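Local coordinates for protein tyrosinase (Aspergillus oryzae, PDB 6JU8) that probably uses a dinuclear copper centre and molecular oxygen to oxidise L-tyrosine and L-dopa to L-dopaquinone, at residues Ala68-Ala73 with Pro104-Val109. The protein carries 1 engineered substitution. Numbering follows the deposited sequence.
Sequences AGIHGA and PTWHRV. With CU (copper (II) ion), chain C.
His71 and His107 meet through a shared copper ion rather than by stacking: their ring centroids stand 5.8 Å apart, the planes are inclined at 64°, and each NE2 lies at the edge of the other ring. Traced outward from CB, the His71 side chain first places CG anti to the backbone N (chi1 -173°), which carries the ring off the 68-73 backbone toward helix 103-129. On one side of the ring, CD2 comes 4.2 Å from CZ3 of Trp106, which lies near the plane of the imidazole; on the other, ND1 has its hydrogen-bond partner outside the two segments. CD2 and CE1 flank NE2 and both lie near the copper, CD2 the nearer. At the tip, His71 NE2 binds copper at 2.1 Å, and His107 NE2 binds the same ion at 2.0 Å. His71 NE2 and His107 NE2 lie 3.8 Å apart, which with the two bond lengths gives an N-Cu-N angle of about 134°. His98 supplies the third histidine, and a water sits 1.9 Å from the metal. This three-histidine site is one half of the type 3 dicopper centre of the tyrosinase common central domain; His332, His336 and His376 hold the second copper. The His107 ring is fixed at its far nitrogen, since ND1 is hydrogen-bonded to the carbonyl O of Phe103, one helical turn back. From the preceding position, Trp106 sets CE3 of its indole against one face of the same imidazole, 3.5 Å from the plane and over its centre. The outer rim of that indole meets Ile70, whose CG2 comes in near the ring plane at 3.8 Å from CZ2. Trp106 NE1 is satisfied by the carbonyl O of Arg409, which helps hold the indole in this rotation.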
ATOM      1  N   ALA A  68       4.387 -19.536 -11.766  1.00  8.99           N
ATOM      2  CA  ALA A  68       3.186 -19.335 -10.961  1.00  9.36           C
ATOM      3  C   ALA A  68       1.968 -19.988 -11.606  1.00  8.41           C
ATOM      4  O   ALA A  68       1.071 -20.490 -10.921  1.00  9.82           O
ATOM      5  CB  ALA A  68       2.941 -17.853 -10.770  1.00  9.71           C
ATOM      6  N   GLY A  69       1.926 -20.016 -12.939  1.00 10.00           N
ATOM      7  CA  GLY A  69       0.795 -20.594 -13.644  1.00  9.94           C
ATOM      8  C   GLY A  69       0.689 -22.086 -13.451  1.00 10.30           C
ATOM      9  O   GLY A  69      -0.388 -22.654 -13.645  1.00 13.04           O
ATOM     10  N   ILE A  70       1.758 -22.766 -13.037  1.00  9.44           N
ATOM     11  CA  ILE A  70       1.636 -24.211 -12.771  1.00  9.77           C
ATOM     12  C   ILE A  70       0.570 -24.473 -11.744  1.00  8.81           C
ATOM     13  O   ILE A  70      -0.169 -25.463 -11.825  1.00 10.99           O
ATOM     14  CB  ILE A  70       3.006 -24.755 -12.291  1.00 10.08           C
ATOM     15  CG1 ILE A  70       4.035 -24.754 -13.431  1.00 10.51           C
ATOM     16  CG2 ILE A  70       2.840 -26.142 -11.699  1.00 11.03           C
ATOM     17  CD1 ILE A  70       5.462 -24.958 -12.992  1.00 10.58           C
ATOM     18  N   HIS A  71       0.505 -23.618 -10.730  1.00  9.62           N
ATOM     19  CA  HIS A  71      -0.338 -23.859  -9.559  1.00  9.02           C
ATOM     20  C   HIS A  71      -1.824 -23.814  -9.909  1.00  9.07           C
ATOM     21  O   HIS A  71      -2.592 -24.611  -9.393  1.00 13.42           O
ATOM     22  CB  HIS A  71      -0.004 -22.796  -8.520  1.00  9.65           C
ATOM     23  CG  HIS A  71      -0.645 -22.951  -7.188  1.00  8.57           C
ATOM     24  ND1 HIS A  71      -1.714 -22.145  -6.829  1.00 10.14           N
ATOM     25  CD2 HIS A  71      -0.418 -23.776  -6.149  1.00 11.30           C
ATOM     26  CE1 HIS A  71      -2.085 -22.489  -5.591  1.00 12.16           C
ATOM     27  NE2 HIS A  71      -1.323 -23.467  -5.156  1.00 12.65           N
ATOM     28  N   GLY A  72      -2.259 -22.865 -10.741  1.00 10.18           N
ATOM     29  CA  GLY A  72      -3.659 -22.557 -10.948  1.00 10.31           C
ATOM     30  C   GLY A  72      -3.930 -21.937 -12.298  1.00  8.86           C
ATOM     31  O   GLY A  72      -3.546 -22.470 -13.338  1.00 10.35           O
ATOM     32  N   ALA A  73      -4.657 -20.823 -12.279  1.00  9.32           N
ATOM     33  CA  ALA A  73      -5.001 -20.113 -13.506  1.00  9.67           C
ATOM     34  C   ALA A  73      -3.726 -19.614 -14.167  1.00  9.35           C
ATOM     35  O   ALA A  73      -2.776 -19.250 -13.448  1.00  9.92           O
ATOM     36  CB  ALA A  73      -5.949 -18.957 -13.198  1.00  9.76           C
ATOM     37  N   PRO A 104       1.456 -31.883   0.796  1.00  8.17           N
ATOM     38  CA  PRO A 104       2.811 -31.421   1.167  1.00  9.55           C
ATOM     39  C   PRO A 104       3.866 -31.814   0.159  1.00  8.84           C
ATOM     40  O   PRO A 104       4.855 -31.081  -0.016  1.00  9.36           O
ATOM     41  CB  PRO A 104       3.064 -32.131   2.512  1.00  9.85           C
ATOM     42  CG  PRO A 104       1.683 -32.444   3.028  1.00  9.68           C
ATOM     43  CD  PRO A 104       0.885 -32.819   1.793  1.00  8.91           C
ATOM     44  N   THR A 105       3.720 -32.994  -0.478  1.00  9.31           N
ATOM     45  CA  THR A 105       4.824 -33.438  -1.344  1.00  8.96           C
ATOM     46  C   THR A 105       4.767 -32.776  -2.703  1.00  9.51           C
ATOM     47  O   THR A 105       5.812 -32.408  -3.276  1.00  9.32           O
ATOM     48  CB  THR A 105       4.836 -34.976  -1.451  1.00  9.75           C
ATOM     49  OG1 THR A 105       3.497 -35.375  -1.757  1.00 10.06           O
ATOM     50  CG2 THR A 105       5.261 -35.581  -0.114  1.00 11.01           C
ATOM     51  N   TRP A 106       3.556 -32.556  -3.230  1.00  9.03           N
ATOM     52  CA  TRP A 106       3.481 -31.766  -4.480  1.00  9.04           C
ATOM     53  C   TRP A 106       4.141 -30.422  -4.264  1.00  8.66           C
ATOM     54  O   TRP A 106       4.952 -29.948  -5.078  1.00  9.35           O
ATOM     55  CB  TRP A 106       2.000 -31.629  -4.924  1.00  9.71           C
ATOM     56  CG  TRP A 106       1.939 -30.987  -6.286  1.00  8.90           C
ATOM     57  CD1 TRP A 106       1.913 -31.656  -7.480  1.00  9.85           C
ATOM     58  CD2 TRP A 106       1.913 -29.598  -6.595  1.00  9.00           C
ATOM     59  NE1 TRP A 106       1.875 -30.761  -8.538  1.00  9.44           N
ATOM     60  CE2 TRP A 106       1.880 -29.492  -8.003  1.00 10.02           C
ATOM     61  CE3 TRP A 106       1.936 -28.425  -5.818  1.00  9.24           C
ATOM     62  CZ2 TRP A 106       1.859 -28.256  -8.655  1.00  9.94           C
ATOM     63  CZ3 TRP A 106       1.907 -27.204  -6.471  1.00  8.61           C
ATOM     64  CH2 TRP A 106       1.873 -27.119  -7.880  1.00 10.53           C
ATOM     65  N   HIS A 107       3.803 -29.747  -3.149  1.00  8.45           N
ATOM     66  CA  HIS A 107       4.367 -28.418  -2.923  1.00  8.38           C
ATOM     67  C   HIS A 107       5.843 -28.468  -2.592  1.00  8.44           C
ATOM     68  O   HIS A 107       6.557 -27.502  -2.933  1.00  9.26           O
ATOM     69  CB  HIS A 107       3.566 -27.684  -1.833  1.00  8.83           C
ATOM     70  CG  HIS A 107       2.227 -27.240  -2.316  1.00  9.40           C
ATOM     71  ND1 HIS A 107       1.087 -28.035  -2.308  1.00  9.65           N
ATOM     72  CD2 HIS A 107       1.822 -26.069  -2.864  1.00  9.80           C
ATOM     73  CE1 HIS A 107       0.057 -27.352  -2.811  1.00  9.81           C
ATOM     74  NE2 HIS A 107       0.480 -26.154  -3.169  1.00 10.59           N
ATOM     75  N   ARG A 108       6.360 -29.548  -2.010  1.00  8.79           N
ATOM     76  CA  ARG A 108       7.792 -29.673  -1.771  1.00  9.14           C
ATOM     77  C   ARG A 108       8.528 -29.577  -3.097  1.00  8.58           C
ATOM     78  O   ARG A 108       9.543 -28.869  -3.208  1.00 10.14           O
ATOM     79  CB  ARG A 108       8.092 -30.996  -1.054  1.00  9.85           C
ATOM     80  CG  ARG A 108       9.605 -31.245  -0.893  1.00 10.16           C
ATOM     81  CD  ARG A 108       9.899 -32.323   0.153  1.00 10.32           C
ATOM     82  NE  ARG A 108       9.635 -31.835   1.499  1.00  9.33           N
ATOM     83  CZ  ARG A 108       9.581 -32.558   2.600  1.00 10.04           C
ATOM     84  NH1 ARG A 108       9.795 -33.871   2.606  1.00 11.24           N
ATOM     85  NH2 ARG A 108       9.302 -31.953   3.756  1.00 10.25           N
ATOM     86  N   VAL A 109       8.032 -30.295  -4.118  1.00  9.48           N
ATOM     87  CA  VAL A 109       8.689 -30.247  -5.431  1.00  9.65           C
ATOM     88  C   VAL A 109       8.521 -28.875  -6.058  1.00  9.26           C
ATOM     89  O   VAL A 109       9.464 -28.327  -6.663  1.00  9.71           O
ATOM     90  CB  VAL A 109       8.143 -31.354  -6.352  1.00 10.22           C
ATOM     91  CG1 VAL A 109       8.860 -31.312  -7.710  1.00 12.04           C
ATOM     92  CG2 VAL A 109       8.302 -32.758  -5.771  1.00 11.67           C
TER
HETATM   93 CU    CU C 501      -1.057 -24.994  -3.698  0.51 14.86          CU
HETATM   94  O   HOH W   1      -1.251 -23.592  -2.390  1.00 22.12           O